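Local coordinates for protein probable acetyltransferases (Chromobacterium violaceum, PDB 3PZJ) that probably transfers acetyl groups from acetyl-CoA as a GNAT-family enzyme, perhaps to protein N-terminal serine or alanine, at residues Phe78-Trp81 with Leu82-Val86; Phe198-Leu201 with Asp202-Asp206. One frame throughout, in Å; residues are numbered along the deposited sequence.

Contact 1 (Phe78-Trp81 with Leu82-Val86). With NA (sodium ion), chain C.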
# COMPACT_ATOMS: atom_id res chain seq x y z
N PHE A 78 1.56 4.11 -25.48
CA PHE A 78 1.55 5.09 -24.40
C PHE A 78 0.13 5.50 -24.00
O PHE A 78 -0.19 5.61 -22.82
CB PHE A 78 2.42 6.28 -24.70
CG PHE A 78 2.38 7.31 -23.66
CD1 PHE A 78 3.01 7.12 -22.47
CD2 PHE A 78 1.70 8.51 -23.88
CE1 PHE A 78 2.94 8.08 -21.46
CE2 PHE A 78 1.62 9.45 -22.90
CZ PHE A 78 2.31 9.24 -21.67
N ILE A 79 -0.73 5.64 -24.97
CA ILE A 79 -2.12 5.94 -24.73
C ILE A 79 -2.77 4.78 -24.03
O ILE A 79 -3.53 4.97 -23.08
CB ILE A 79 -2.80 6.29 -26.02
CG1 ILE A 79 -2.34 7.70 -26.43
CG2 ILE A 79 -4.32 6.28 -25.90
CD1 ILE A 79 -2.85 8.11 -27.69
N THR A 80 -2.41 3.58 -24.41
CA THR A 80 -2.96 2.39 -23.78
C THR A 80 -2.58 2.35 -22.28
O THR A 80 -3.46 2.23 -21.42
CB THR A 80 -2.51 1.09 -24.46
OG1 THR A 80 -3.00 1.04 -25.81
CG2 THR A 80 -3.07 -0.11 -23.71
N TRP A 81 -1.29 2.54 -22.00
CA TRP A 81 -0.77 2.65 -20.61
C TRP A 81 -1.48 3.72 -19.82
O TRP A 81 -1.90 3.50 -18.67
CB TRP A 81 0.78 2.87 -20.59
CG TRP A 81 1.26 3.04 -19.24
CD1 TRP A 81 1.47 2.08 -18.29
CD2 TRP A 81 1.53 4.27 -18.63
NE1 TRP A 81 1.90 2.66 -17.12
CE2 TRP A 81 1.90 4.00 -17.29
CE3 TRP A 81 1.46 5.59 -19.06
CZ2 TRP A 81 2.27 5.00 -16.42
CZ3 TRP A 81 1.80 6.59 -18.17
CH2 TRP A 81 2.21 6.28 -16.86
N LEU A 82 -1.68 4.90 -20.41
CA LEU A 82 -2.29 6.01 -19.71
C LEU A 82 -3.66 5.68 -19.34
O LEU A 82 -4.04 5.86 -18.19
CB LEU A 82 -2.44 7.32 -20.56
CG LEU A 82 -1.35 8.35 -20.51
CD1 LEU A 82 -1.72 9.45 -21.47
CD2 LEU A 82 -1.00 8.92 -19.07
N ALA A 83 -4.42 5.19 -20.33
CA ALA A 83 -5.81 4.83 -20.15
C ALA A 83 -5.98 3.77 -19.08
O ALA A 83 -6.82 3.97 -18.25
CB ALA A 83 -6.41 4.35 -21.45
N LEU A 84 -5.23 2.67 -19.11
CA LEU A 84 -5.32 1.64 -18.06
C LEU A 84 -4.84 2.17 -16.68
O LEU A 84 -5.37 1.76 -15.61
CB LEU A 84 -4.49 0.40 -18.43
CG LEU A 84 -4.90 -0.34 -19.69
CD1 LEU A 84 -3.96 -1.49 -20.07
CD2 LEU A 84 -6.34 -0.85 -19.52
N THR A 85 -3.88 3.09 -16.65
CA THR A 85 -3.49 3.67 -15.34
C THR A 85 -4.64 4.53 -14.71
O THR A 85 -4.99 4.37 -13.52
CB THR A 85 -2.21 4.51 -15.48
OG1 THR A 85 -1.15 3.69 -15.97
CG2 THR A 85 -1.78 5.13 -14.18
N VAL A 86 -5.20 5.42 -15.50
CA VAL A 86 -6.28 6.29 -15.04
C VAL A 86 -7.61 5.57 -14.82
O VAL A 86 -8.44 5.99 -14.00
CB VAL A 86 -6.46 7.44 -16.08
CG1 VAL A 86 -7.70 8.21 -15.79
CG2 VAL A 86 -5.23 8.36 -15.96
NA NA C . -8.89 6.76 -12.00
O HOH W 1 -9.43 9.04 -12.66
O HOH W 2 -11.18 6.52 -11.69
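Leu-82 sits one turn on from Phe-78 and covers part of its ring, the core-facing i/i+4 pair of helix 75-87. This is the second of two helices joining strands 39-43 and 92-98 in the GNAT fold. Leu-82 CG makes a CH-pi contact over the face, 4.3 Å from the Phe-78 ring centroid and 27° off the ring normal. Its CD1 branch comes within 3.6 Å of Phe-78 CE2, while CD2 turns the other way and reaches Trp-81 CZ3 at 3.8 Å. One leucine thus touches two aromatic rings with different branches. Leu-53 and Phe-54 of helix 46-58 and Phe-107 of strand 106-114 press on Phe-78 as well, and Leu-93 of strand 92-98 on Leu-82, making this side the tight one. The other side is looser and faces away from the fold, exposed in the assembly though touched by a crystal neighbour. There Thr-80 and Leu-84 run side by side in the same direction, touching lightly where Thr-80 CG2 meets Leu-84 CD1 at 4.0 Å, and Thr-80 OG1 turns back to bond Asp-76 O. At the C-terminal end of the helix, Val-86 O binds a sodium ion at 2.2 Å; Gln-88 O, Thr-91 O and two waters complete the ligands found. Between core and surface, Trp-81 holds its CG anti to the backbone N (chi1 177°), which swings the indole forward along the helix toward Thr-85. Trp-81 O takes two hydrogen bonds from that threonine, from opposite faces of the carbonyl plane: one from its N, and one of 2.8 Å from Thr-85 OG1, which stands 38° out of the plane. The same OG1 lies over one indole face, off its centre, 3.3 Å from Trp-81 CE2.

Contact 2 (Phe198-Leu201 with Asp202-Asp206)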
# COMPACT_ATOMS: atom_id res chain seq x y z
N PHE A 198 8.53 8.30 1.72
CA PHE A 198 8.53 9.58 2.33
C PHE A 198 7.07 10.00 2.59
O PHE A 198 6.21 9.56 1.88
CB PHE A 198 9.12 10.62 1.41
CG PHE A 198 10.53 10.36 0.97
CD1 PHE A 198 11.60 10.99 1.61
CD2 PHE A 198 10.79 9.58 -0.15
CE1 PHE A 198 12.91 10.77 1.17
CE2 PHE A 198 12.08 9.37 -0.57
CZ PHE A 198 13.15 9.93 0.12
N SER A 199 6.83 10.93 3.51
CA SER A 199 5.49 11.41 3.76
C SER A 199 5.43 12.80 4.28
O SER A 199 6.40 13.31 4.87
CB SER A 199 4.73 10.49 4.73
OG SER A 199 5.17 10.70 6.06
N MSE A 200 4.27 13.42 4.07
CA MSE A 200 3.94 14.74 4.59
C MSE A 200 2.57 14.67 5.25
O MSE A 200 1.57 14.35 4.60
CB MSE A 200 3.95 15.78 3.48
CG MSE A 200 2.87 16.84 3.61
SE MSE A 200 3.55 18.65 3.32
CE MSE A 200 5.01 18.64 4.61
N LEU A 201 2.52 14.97 6.54
CA LEU A 201 1.35 14.84 7.34
C LEU A 201 0.60 16.14 7.31
O LEU A 201 1.18 17.22 7.04
CB LEU A 201 1.74 14.53 8.76
CG LEU A 201 2.56 13.29 9.07
CD1 LEU A 201 2.55 13.00 10.55
CD2 LEU A 201 1.95 12.07 8.30
N ASP A 202 -0.69 16.07 7.65
CA ASP A 202 -1.51 17.26 7.65
C ASP A 202 -0.94 18.33 8.59
O ASP A 202 -0.98 19.50 8.27
CB ASP A 202 -3.00 16.96 7.91
CG ASP A 202 -3.31 16.16 9.16
OD1 ASP A 202 -2.42 15.73 9.87
OD2 ASP A 202 -4.54 15.93 9.42
N GLY A 203 -0.48 17.95 9.75
CA GLY A 203 0.07 18.92 10.67
C GLY A 203 1.36 19.54 10.21
O GLY A 203 1.66 20.68 10.59
N GLU A 204 2.10 18.85 9.36
CA GLU A 204 3.34 19.39 8.81
C GLU A 204 3.06 20.42 7.75
O GLU A 204 3.75 21.46 7.67
CB GLU A 204 4.22 18.27 8.24
CG GLU A 204 4.82 17.50 9.33
CD GLU A 204 5.36 16.14 8.91
OE1 GLU A 204 5.19 15.60 7.77
OE2 GLU A 204 5.99 15.61 9.80
N TRP A 205 1.99 20.16 7.00
CA TRP A 205 1.54 21.01 5.93
C TRP A 205 1.16 22.33 6.55
O TRP A 205 1.58 23.35 6.06
CB TRP A 205 0.34 20.41 5.18
CG TRP A 205 -0.25 21.32 4.19
CD1 TRP A 205 -1.44 21.95 4.27
CD2 TRP A 205 0.35 21.75 2.94
NE1 TRP A 205 -1.62 22.75 3.15
CE2 TRP A 205 -0.54 22.63 2.32
CE3 TRP A 205 1.58 21.48 2.31
CZ2 TRP A 205 -0.27 23.24 1.09
CZ3 TRP A 205 1.85 22.11 1.08
CH2 TRP A 205 0.92 22.95 0.49
N ASP A 206 0.39 22.28 7.63
CA ASP A 206 0.05 23.53 8.37
C ASP A 206 1.24 24.41 8.68
O ASP A 206 1.17 25.63 8.48
CB ASP A 206 -0.70 23.20 9.64
CG ASP A 206 -2.09 22.65 9.38
OD1 ASP A 206 -2.66 22.87 8.27
OD2 ASP A 206 -2.63 21.95 10.27
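Glu-204 reaches back from the first turn of the C-terminal helix 202-206 to the end of strand 191-201, where its OE1 accepts the N-H of Leu-201 (3.0 Å to Leu-201 N, 169° at the hydrogen). Leu-201 is the N-cap and Glu-204 the N3 residue, so this is one half of a capping box; leucine has no side-chain acceptor to return the other half, and Glu-204 N makes only a weak bond to Leu-201 O here. The first regular helix bond runs from Trp-205 N to Leu-201 O at 3.0 Å. The carboxylate is approached from above its plane, 44° out of it, and the Leu-201 side chain crosses it at a slant, with Leu-201 CG 3.7 Å from Glu-204 OE1. Glu-204 OE2 forms a salt bridge with Arg-183 of the second subunit. That arginine also bonds Ser-199 OG, which is held by Glu-179 of its own chain too. Asp-202 OD1 bonds Gln-184 of the second subunit and makes only a weak bond to Gly-203 N. On the apolar side, the bend of the Met-200 (selenomethionine) chain at chi2 and chi3 brings SE to the edge of the Trp-205 indole, 3.6 Å from Trp-205 CE3, a Met-aromatic contact, while Met-200 CE lies 3.7 Å from Glu-204 CB. Phe-149 of helix 135-150 stacks on the indole. Glu-204 therefore joins strand end, helix start and subunit interface through one carboxylate, whose negative charge is probably favoured by both the helix N-terminus and the neighbouring arginine.

Contacts 1 and 2 lie on opposite sides of the chain's centre, about 16 and 15 Å from it, with their own centres about 30 Å apart and nearest atoms about 18 Å apart. Contact 1 lies within helix 75-87, which packs on strands 92-98 and 106-114; contact 2 runs from the last strand into the C-terminal helix, which packs on helix 135-150. The sodium ion belongs to contact 1, whereas only contact 2 meets the second subunit. No acetyl-CoA is bound. In GNAT relatives the cofactor's pyrophosphate is held at the start of the helix corresponding to 135-150, whereas contact 2 packs on Phe-149, at that helix's far end.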